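Local coordinates for protein agarase (PDB 6XJ9) that probably hydrolyses agarose or its oligosaccharides as a family GH50 glycoside hydrolase, pairing a carbohydrate-binding-like domain with a catalytic barrel, at residues Gly227-Gln232 against Gly677-Gly682; Val601-Met606 against His613-Ala618; Ala632-Val637 against Phe660-Ile665. All coordinates share one frame; numbering follows the deposited sequence.

Contact 1: residues Gly227-Gln232 against Gly677-Gly682; sequences GQNAKQ and GLFHPG
Asn229 reaches across to Gly677 and Phe679, while its own loop holds it in an Asx motif, with OD1 accepting the backbone N of Gln232 at 3.0 Å. The donor sits above the carbonyl plane of that amide rather than on a lone pair. A second, weak bond comes to the same oxygen from the N of Lys231. The other side of the amide, ND2, does the work of the contact. It donates to Gly677 O at 2.8 Å in a nearly straight bond, and the acceptor lies in the Asn229 amide plane. CG stands anti to the backbone N (chi1 -173°), a setting that carries the amide out toward the facing loop.

Gln232 completes the arrangement. Its OE1 takes the remaining ND2 proton at 2.6 Å, so one nitrogen bridges a side-chain oxygen of its own segment and a main-chain oxygen of the other. The phenyl ring of Phe679 comes up beside both amides. Its plane is 51° from that of Asn229, yet only 3° from that of Gln232, and since the approach is oblique neither pair is a stack.

Segment 227-232 lies in the loop between strand 199-210 and helix 242-252, so the bond joins this loop to the long one between strand 664-666 and helix 689-704. Lys237 NZ donates to the carbonyl oxygens of Asn229 and Gln232. At the ring, CE1 of Phe679 lies 3.6 Å from Asn229 ND2 and 3.8 Å from Gln232 OE1.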
loop_
_atom_site.group_PDB
_atom_site.type_symbol
_atom_site.label_atom_id
_atom_site.label_comp_id
_atom_site.label_asym_id
_atom_site.label_seq_id
_atom_site.Cartn_x
_atom_site.Cartn_y
_atom_site.Cartn_z
ATOM N N GLY A 227 -3.019 -16.199 18.132
ATOM C CA GLY A 227 -3.358 -16.958 16.938
ATOM C C GLY A 227 -2.592 -16.470 15.712
ATOM O O GLY A 227 -3.028 -16.700 14.586
ATOM N N GLN A 228 -1.445 -15.818 15.945
ATOM C CA GLN A 228 -0.642 -15.246 14.873
ATOM C C GLN A 228 0.513 -16.183 14.539
ATOM O O GLN A 228 0.812 -17.104 15.294
ATOM C CB GLN A 228 -0.100 -13.866 15.260
ATOM C CG GLN A 228 -1.168 -12.853 15.672
ATOM C CD GLN A 228 -0.523 -11.548 16.085
ATOM O OE1 GLN A 228 -0.777 -10.491 15.503
ATOM N NE2 GLN A 228 0.360 -11.616 17.070
ATOM N N ASN A 229 1.125 -15.951 13.375
ATOM C CA ASN A 229 2.375 -16.567 12.977
ATOM C C ASN A 229 3.417 -16.184 14.033
ATOM O O ASN A 229 3.785 -15.016 14.137
ATOM C CB ASN A 229 2.758 -16.063 11.585
ATOM C CG ASN A 229 3.960 -16.738 10.962
ATOM O OD1 ASN A 229 4.920 -17.068 11.649
ATOM N ND2 ASN A 229 3.945 -16.884 9.642
ATOM N N ALA A 230 3.866 -17.170 14.822
ATOM C CA ALA A 230 4.738 -16.897 15.956
ATOM C C ALA A 230 6.148 -16.563 15.473
ATOM O O ALA A 230 6.769 -15.627 15.967
ATOM C CB ALA A 230 4.746 -18.077 16.892
ATOM N N LYS A 231 6.626 -17.309 14.479
ATOM C CA LYS A 231 8.041 -17.309 14.138
ATOM C C LYS A 231 8.380 -16.171 13.185
ATOM O O LYS A 231 9.537 -15.778 13.106
ATOM C CB LYS A 231 8.460 -18.678 13.594
ATOM C CG LYS A 231 8.304 -19.807 14.607
ATOM C CD LYS A 231 8.070 -21.137 13.939
ATOM C CE LYS A 231 8.862 -22.252 14.579
ATOM N NZ LYS A 231 8.729 -23.496 13.788
ATOM N N GLN A 232 7.376 -15.648 12.469
ATOM C CA GLN A 232 7.624 -14.606 11.479
ATOM C C GLN A 232 7.096 -13.260 11.980
ATOM O O GLN A 232 6.061 -13.194 12.650
ATOM C CB GLN A 232 6.981 -14.960 10.128
ATOM C CG GLN A 232 7.591 -16.182 9.441
ATOM C CD GLN A 232 7.024 -16.467 8.068
ATOM O OE1 GLN A 232 5.943 -17.031 7.910
ATOM N NE2 GLN A 232 7.777 -16.102 7.046
ATOM N N GLY A 677 1.418 -13.141 6.583
ATOM C CA GLY A 677 1.986 -14.060 7.557
ATOM C C GLY A 677 1.201 -15.364 7.643
ATOM O O GLY A 677 1.464 -16.187 8.519
ATOM N N LEU A 678 0.218 -15.541 6.746
ATOM C CA LEU A 678 -0.467 -16.816 6.622
ATOM C C LEU A 678 0.267 -17.679 5.601
ATOM O O LEU A 678 0.974 -17.162 4.739
ATOM C CB LEU A 678 -1.930 -16.604 6.212
ATOM C CG LEU A 678 -2.814 -15.879 7.236
ATOM C CD1 LEU A 678 -4.283 -16.063 6.893
ATOM C CD2 LEU A 678 -2.550 -16.386 8.647
ATOM N N PHE A 679 0.056 -18.995 5.688
ATOM C CA PHE A 679 0.812 -19.964 4.901
ATOM C C PHE A 679 0.135 -20.268 3.567
ATOM O O PHE A 679 0.649 -21.076 2.792
ATOM C CB PHE A 679 1.004 -21.250 5.705
ATOM C CG PHE A 679 1.735 -20.991 6.995
ATOM C CD1 PHE A 679 2.984 -20.386 6.981
ATOM C CD2 PHE A 679 1.143 -21.283 8.215
ATOM C CE1 PHE A 679 3.647 -20.110 8.166
ATOM C CE2 PHE A 679 1.817 -21.020 9.397
ATOM C CZ PHE A 679 3.064 -20.436 9.370
ATOM N N HIS A 680 -1.014 -19.622 3.319
ATOM C CA HIS A 680 -1.764 -19.830 2.094
ATOM C C HIS A 680 -2.410 -18.507 1.704
ATOM O O HIS A 680 -3.218 -17.961 2.459
ATOM C CB HIS A 680 -2.805 -20.941 2.293
ATOM C CG HIS A 680 -3.310 -21.552 1.028
ATOM N ND1 HIS A 680 -3.594 -20.802 -0.098
ATOM C CD2 HIS A 680 -3.621 -22.827 0.720
ATOM C CE1 HIS A 680 -4.035 -21.596 -1.053
ATOM N NE2 HIS A 680 -4.044 -22.841 -0.578
ATOM N N PRO A 681 -2.025 -17.916 0.550
ATOM C CA PRO A 681 -2.649 -16.678 0.095
ATOM C C PRO A 681 -4.107 -16.897 -0.309
ATOM O O PRO A 681 -4.903 -15.960 -0.279
ATOM C CB PRO A 681 -1.766 -16.219 -1.075
ATOM C CG PRO A 681 -1.084 -17.478 -1.562
ATOM C CD PRO A 681 -0.973 -18.397 -0.361
ATOM N N GLY A 682 -4.464 -18.138 -0.655
ATOM C CA GLY A 682 -5.839 -18.438 -1.030
ATOM C C GLY A 682 -5.953 -18.861 -2.493
ATOM O O GLY A 682 -5.089 -19.564 -3.013
#

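Contact 2: residues Val601-Met606 against His613-Ala618; sequences VVNAAM and HMYLGA
Tyr615 lays its ring along one side of the helix, touching Val602, Asn603 and Met606 in turn; no hydrogen bond crosses between the segments. The tyrosine's CG is anti to its backbone N (chi1 168°), which sends the ring out from the short strand 614-615 and along the helix toward Val602. There the two side chains cross at about a right angle. Val602 CG1 presses on the phenol end of the ring, 3.3 Å from Tyr615 CZ and 3.1 Å from Tyr615 OH. Both are shorter than usual for a methyl group, so the exact fit here is doubtful, though the side chains plainly press together. Beside the phenol end the helix backbone also comes close, with Asn603 N 3.9 Å from Tyr615 CE2.

Met606 takes the root of the tyrosine. Its chain is bent at chi2 and chi3 (-71° and -60°), both turned in the same sense. The curl keeps CG beside the ring, 4.0 Å from Tyr615 CG, and folds the terminal methyl down onto the incoming strand. Met606 CE thus lies 3.9 Å from Tyr615 CB and rests equally on two carbonyl oxygens, 3.8 Å from both His613 O and Met614 O. The contact is buried, and the imidazole of His613 is directed elsewhere, with NE2 bonded to Ser498 O.

A short alpha-to-beta connection joins the two, consistent with a beta/alpha barrel, and the helix packs back on the strand it leads into. Helix 584-609 packs on strand 614-615, as the outer helices of such barrels do, while Val602 and Met606 also touch the parallel neighbour 501-506 through Ile506 and Val504, and Val601 and Ala605 turn to helix 478-495.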
loop_
_atom_site.group_PDB
_atom_site.type_symbol
_atom_site.label_atom_id
_atom_site.label_comp_id
_atom_site.label_asym_id
_atom_site.label_seq_id
_atom_site.Cartn_x
_atom_site.Cartn_y
_atom_site.Cartn_z
ATOM N N VAL A 601 -39.739 -24.928 -6.722
ATOM C CA VAL A 601 -40.038 -25.276 -5.345
ATOM C C VAL A 601 -39.508 -24.172 -4.432
ATOM O O VAL A 601 -40.225 -23.687 -3.552
ATOM C CB VAL A 601 -39.500 -26.677 -4.975
ATOM C CG1 VAL A 601 -39.473 -26.896 -3.479
ATOM C CG2 VAL A 601 -40.319 -27.777 -5.644
ATOM N N VAL A 602 -38.265 -23.736 -4.657
ATOM C CA VAL A 602 -37.705 -22.771 -3.724
ATOM C C VAL A 602 -38.453 -21.449 -3.875
ATOM O O VAL A 602 -38.842 -20.816 -2.892
ATOM C CB VAL A 602 -36.179 -22.631 -3.857
ATOM C CG1 VAL A 602 -35.654 -21.548 -2.923
ATOM C CG2 VAL A 602 -35.475 -23.961 -3.581
ATOM N N ASN A 603 -38.713 -21.077 -5.126
ATOM C CA ASN A 603 -39.447 -19.857 -5.422
ATOM C C ASN A 603 -40.832 -19.861 -4.765
ATOM O O ASN A 603 -41.280 -18.828 -4.260
ATOM C CB ASN A 603 -39.547 -19.637 -6.934
ATOM C CG ASN A 603 -40.309 -18.374 -7.251
ATOM O OD1 ASN A 603 -39.840 -17.288 -6.934
ATOM N ND2 ASN A 603 -41.504 -18.518 -7.799
ATOM N N ALA A 604 -41.536 -21.005 -4.808
ATOM C CA ALA A 604 -42.858 -21.058 -4.193
ATOM C C ALA A 604 -42.747 -20.965 -2.671
ATOM O O ALA A 604 -43.630 -20.405 -2.027
ATOM C CB ALA A 604 -43.618 -22.298 -4.601
ATOM N N ALA A 605 -41.683 -21.530 -2.089
ATOM C CA ALA A 605 -41.477 -21.383 -0.653
ATOM C C ALA A 605 -41.261 -19.911 -0.287
ATOM O O ALA A 605 -41.873 -19.376 0.651
ATOM C CB ALA A 605 -40.344 -22.277 -0.190
ATOM N N MET A 606 -40.372 -19.256 -1.040
ATOM C CA MET A 606 -40.100 -17.843 -0.857
ATOM C C MET A 606 -41.384 -17.019 -1.033
ATOM O O MET A 606 -41.616 -16.073 -0.297
ATOM C CB MET A 606 -39.013 -17.381 -1.834
ATOM C CG MET A 606 -37.616 -17.781 -1.378
ATOM S SD MET A 606 -37.092 -16.825 0.063
ATOM C CE MET A 606 -37.156 -15.152 -0.585
ATOM N N HIS A 613 -39.723 -10.132 -0.272
ATOM C CA HIS A 613 -38.265 -10.084 -0.281
ATOM C C HIS A 613 -37.710 -10.816 -1.498
ATOM O O HIS A 613 -38.275 -11.816 -1.923
ATOM C CB HIS A 613 -37.718 -10.758 0.976
ATOM C CG HIS A 613 -37.900 -9.924 2.189
ATOM N ND1 HIS A 613 -39.061 -9.973 2.937
ATOM C CD2 HIS A 613 -37.092 -9.016 2.774
ATOM C CE1 HIS A 613 -38.961 -9.136 3.944
ATOM N NE2 HIS A 613 -37.763 -8.532 3.867
ATOM N N MET A 614 -36.578 -10.332 -2.025
ATOM C CA MET A 614 -36.015 -10.904 -3.239
ATOM C C MET A 614 -35.432 -12.281 -2.940
ATOM O O MET A 614 -34.820 -12.489 -1.896
ATOM C CB MET A 614 -34.905 -10.017 -3.804
ATOM C CG MET A 614 -35.437 -8.732 -4.407
ATOM S SD MET A 614 -34.109 -7.840 -5.228
ATOM C CE MET A 614 -33.084 -7.362 -3.838
ATOM N N TYR A 615 -35.619 -13.194 -3.899
ATOM C CA TYR A 615 -35.004 -14.509 -3.896
ATOM C C TYR A 615 -33.795 -14.458 -4.826
ATOM O O TYR A 615 -33.941 -14.129 -6.000
ATOM C CB TYR A 615 -36.043 -15.551 -4.321
ATOM C CG TYR A 615 -35.493 -16.918 -4.637
ATOM C CD1 TYR A 615 -34.456 -17.461 -3.896
ATOM C CD2 TYR A 615 -36.048 -17.683 -5.656
ATOM C CE1 TYR A 615 -33.963 -18.725 -4.168
ATOM C CE2 TYR A 615 -35.569 -18.947 -5.942
ATOM C CZ TYR A 615 -34.524 -19.467 -5.197
ATOM O OH TYR A 615 -34.036 -20.709 -5.482
ATOM N N LEU A 616 -32.614 -14.774 -4.282
ATOM C CA LEU A 616 -31.341 -14.453 -4.907
ATOM C C LEU A 616 -30.664 -15.703 -5.455
ATOM O O LEU A 616 -29.470 -15.665 -5.770
ATOM C CB LEU A 616 -30.430 -13.798 -3.862
ATOM C CG LEU A 616 -30.998 -12.547 -3.201
ATOM C CD1 LEU A 616 -30.101 -12.131 -2.042
ATOM C CD2 LEU A 616 -31.122 -11.414 -4.220
ATOM N N GLY A 617 -31.417 -16.805 -5.559
ATOM C CA GLY A 617 -30.875 -18.002 -6.187
ATOM C C GLY A 617 -29.980 -18.806 -5.252
ATOM O O GLY A 617 -30.154 -18.756 -4.036
ATOM N N ALA A 618 -29.017 -19.537 -5.841
ATOM C CA ALA A 618 -28.352 -20.643 -5.163
ATOM C C ALA A 618 -26.832 -20.603 -5.326
ATOM O O ALA A 618 -26.166 -21.595 -5.043
ATOM C CB ALA A 618 -28.919 -21.958 -5.655
#

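Contact 3: residues Ala632-Val637 against Phe660-Ile665; sequences ASAKYV and FDKPAI
Lys662 runs its side chain over the carbonyls of Ala634 and Val637 and ends in a hydrogen bond, NZ to Val637 O at 2.9 Å. This belongs to the tight part of the contact. The lysine bends once, at chi2 (-84°), and is close to extended beyond that, which lays its aliphatic part against the turn before NZ arrives. On the way CE passes only 3.1 Å from Ala634 O, and NZ stays 3.4 Å from that same oxygen at too poor an angle to bond. The bond to Val637 O comes in almost head-on, with a C=O...N angle of 165°. Two carbonyl oxygens near the ammonium group would probably favour its positive charge. Buried Ala634 belongs to the packed part too: it points its methyl at Phe660 and meets the base of that side chain, CB lying 3.8 Å from Phe660 CG and equally far from Phe660 CB.

In the beta/alpha barrel, these pieces lie near the starts of two adjacent parallel strands, 640-643 and 664-666. Segment 632-637 leads into the first and 660-663 into the second. Lys662 also touches Ile640 of the first strand, and the backbone of Pro663 and Ile665 bonds to the same residue. Within the turn, Ser633 O accepts from both Tyr636 N and Val637 N.

The loose side is the ring of Phe660. Ala634 meets it only at CG and CD1, obliquely, and the residue stays partly exposed. Asp661 next to it turns from the contact to a salt bridge with Lys285 and a hydrogen bond with Trp290.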
loop_
_atom_site.group_PDB
_atom_site.type_symbol
_atom_site.label_atom_id
_atom_site.label_comp_id
_atom_site.label_asym_id
_atom_site.label_seq_id
_atom_site.Cartn_x
_atom_site.Cartn_y
_atom_site.Cartn_z
ATOM N N ALA A 632 -32.899 -22.169 -16.145
ATOM C CA ALA A 632 -34.034 -22.548 -15.316
ATOM C C ALA A 632 -34.208 -21.538 -14.185
ATOM O O ALA A 632 -35.325 -21.087 -13.927
ATOM C CB ALA A 632 -33.873 -23.956 -14.788
ATOM N N SER A 633 -33.093 -21.145 -13.547
ATOM C CA SER A 633 -33.150 -20.219 -12.423
ATOM C C SER A 633 -33.724 -18.856 -12.820
ATOM O O SER A 633 -34.442 -18.226 -12.037
ATOM C CB SER A 633 -31.803 -20.091 -11.749
ATOM O OG SER A 633 -30.968 -19.174 -12.432
ATOM N N ALA A 634 -33.402 -18.407 -14.039
ATOM C CA ALA A 634 -33.740 -17.069 -14.506
ATOM C C ALA A 634 -35.252 -16.844 -14.532
ATOM O O ALA A 634 -35.702 -15.712 -14.450
ATOM C CB ALA A 634 -33.117 -16.817 -15.859
ATOM N N LYS A 635 -36.014 -17.938 -14.607
ATOM C CA LYS A 635 -37.465 -17.904 -14.669
ATOM C C LYS A 635 -38.072 -17.711 -13.280
ATOM O O LYS A 635 -39.283 -17.568 -13.164
ATOM C CB LYS A 635 -37.980 -19.236 -15.227
ATOM C CG LYS A 635 -37.558 -19.562 -16.655
ATOM C CD LYS A 635 -38.217 -20.817 -17.205
ATOM C CE LYS A 635 -37.641 -22.096 -16.631
ATOM N NZ LYS A 635 -36.613 -22.687 -17.522
ATOM N N TYR A 636 -37.250 -17.755 -12.222
ATOM C CA TYR A 636 -37.810 -17.762 -10.879
ATOM C C TYR A 636 -37.181 -16.723 -9.957
ATOM O O TYR A 636 -37.901 -16.110 -9.174
ATOM C CB TYR A 636 -37.755 -19.163 -10.256
ATOM C CG TYR A 636 -38.556 -20.208 -10.992
ATOM C CD1 TYR A 636 -39.932 -20.305 -10.835
ATOM C CD2 TYR A 636 -37.943 -21.084 -11.876
ATOM C CE1 TYR A 636 -40.675 -21.255 -11.520
ATOM C CE2 TYR A 636 -38.671 -22.046 -12.569
ATOM C CZ TYR A 636 -40.039 -22.137 -12.381
ATOM O OH TYR A 636 -40.757 -23.089 -13.055
ATOM N N VAL A 637 -35.858 -16.539 -10.040
ATOM C CA VAL A 637 -35.124 -15.698 -9.103
ATOM C C VAL A 637 -35.266 -14.226 -9.470
ATOM O O VAL A 637 -35.467 -13.884 -10.628
ATOM C CB VAL A 637 -33.641 -16.106 -9.024
ATOM C CG1 VAL A 637 -33.505 -17.607 -8.774
ATOM C CG2 VAL A 637 -32.873 -15.711 -10.282
ATOM N N PHE A 660 -30.834 -13.652 -20.618
ATOM C CA PHE A 660 -31.928 -13.660 -19.651
ATOM C C PHE A 660 -32.380 -12.262 -19.254
ATOM O O PHE A 660 -33.471 -12.113 -18.722
ATOM C CB PHE A 660 -31.512 -14.382 -18.367
ATOM C CG PHE A 660 -30.819 -15.682 -18.654
ATOM C CD1 PHE A 660 -31.494 -16.712 -19.300
ATOM C CD2 PHE A 660 -29.477 -15.840 -18.355
ATOM C CE1 PHE A 660 -30.846 -17.899 -19.606
ATOM C CE2 PHE A 660 -28.834 -17.034 -18.654
ATOM C CZ PHE A 660 -29.520 -18.059 -19.273
ATOM N N ASP A 661 -31.509 -11.264 -19.449
ATOM C CA ASP A 661 -31.746 -9.905 -18.990
ATOM C C ASP A 661 -32.240 -9.915 -17.540
ATOM O O ASP A 661 -33.219 -9.256 -17.192
ATOM C CB ASP A 661 -32.665 -9.147 -19.957
ATOM C CG ASP A 661 -32.637 -7.636 -19.787
ATOM O OD1 ASP A 661 -31.594 -7.082 -19.324
ATOM O OD2 ASP A 661 -33.664 -7.018 -20.096
ATOM N N LYS A 662 -31.536 -10.665 -16.688
ATOM C CA LYS A 662 -31.770 -10.618 -15.254
ATOM C C LYS A 662 -30.581 -9.919 -14.596
ATOM O O LYS A 662 -29.472 -10.010 -15.117
ATOM C CB LYS A 662 -31.885 -12.048 -14.714
ATOM C CG LYS A 662 -33.233 -12.716 -14.944
ATOM C CD LYS A 662 -34.206 -12.335 -13.860
ATOM C CE LYS A 662 -35.647 -12.582 -14.241
ATOM N NZ LYS A 662 -36.473 -12.699 -13.020
ATOM N N PRO A 663 -30.734 -9.261 -13.419
ATOM C CA PRO A 663 -29.571 -8.787 -12.659
ATOM C C PRO A 663 -28.893 -9.993 -11.996
ATOM O O PRO A 663 -29.531 -11.026 -11.756
ATOM C CB PRO A 663 -30.168 -7.835 -11.606
ATOM C CG PRO A 663 -31.604 -8.334 -11.414
ATOM C CD PRO A 663 -32.007 -8.976 -12.732
ATOM N N ALA A 664 -27.594 -9.850 -11.719
ATOM C CA ALA A 664 -26.767 -10.909 -11.154
ATOM C C ALA A 664 -26.003 -10.373 -9.946
ATOM O O ALA A 664 -25.773 -9.176 -9.827
ATOM C CB ALA A 664 -25.812 -11.446 -12.204
ATOM N N ILE A 665 -25.612 -11.271 -9.033
ATOM C CA ILE A 665 -24.799 -10.830 -7.914
ATOM C C ILE A 665 -23.650 -11.819 -7.731
ATOM O O ILE A 665 -23.822 -13.013 -7.989
ATOM C CB ILE A 665 -25.662 -10.624 -6.642
ATOM C CG1 ILE A 665 -24.846 -9.973 -5.514
ATOM C CG2 ILE A 665 -26.309 -11.937 -6.195
ATOM C CD1 ILE A 665 -25.658 -9.591 -4.286
#

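Contacts 2 and 3 are neighbours in the barrel, their centres 11 Å apart. They meet directly: Val637 CB lies 3.6 Å from Tyr615 O, and Val637 CG1 3.7 Å from Gly617 CA. Contact 1 lies across the chain's centre, about 40 Å from either between centres, and about 21 Å from contact 2 and 20 Å from contact 3 between nearest atoms. It closes a loop of 444 residues in which both others are nested in series. In such barrels the active site normally lies at the C-terminal ends of the strands. The 677-682 loop follows a strand, as loops on that side do, whereas contact 3 gathers loops leading into strands, at the other end.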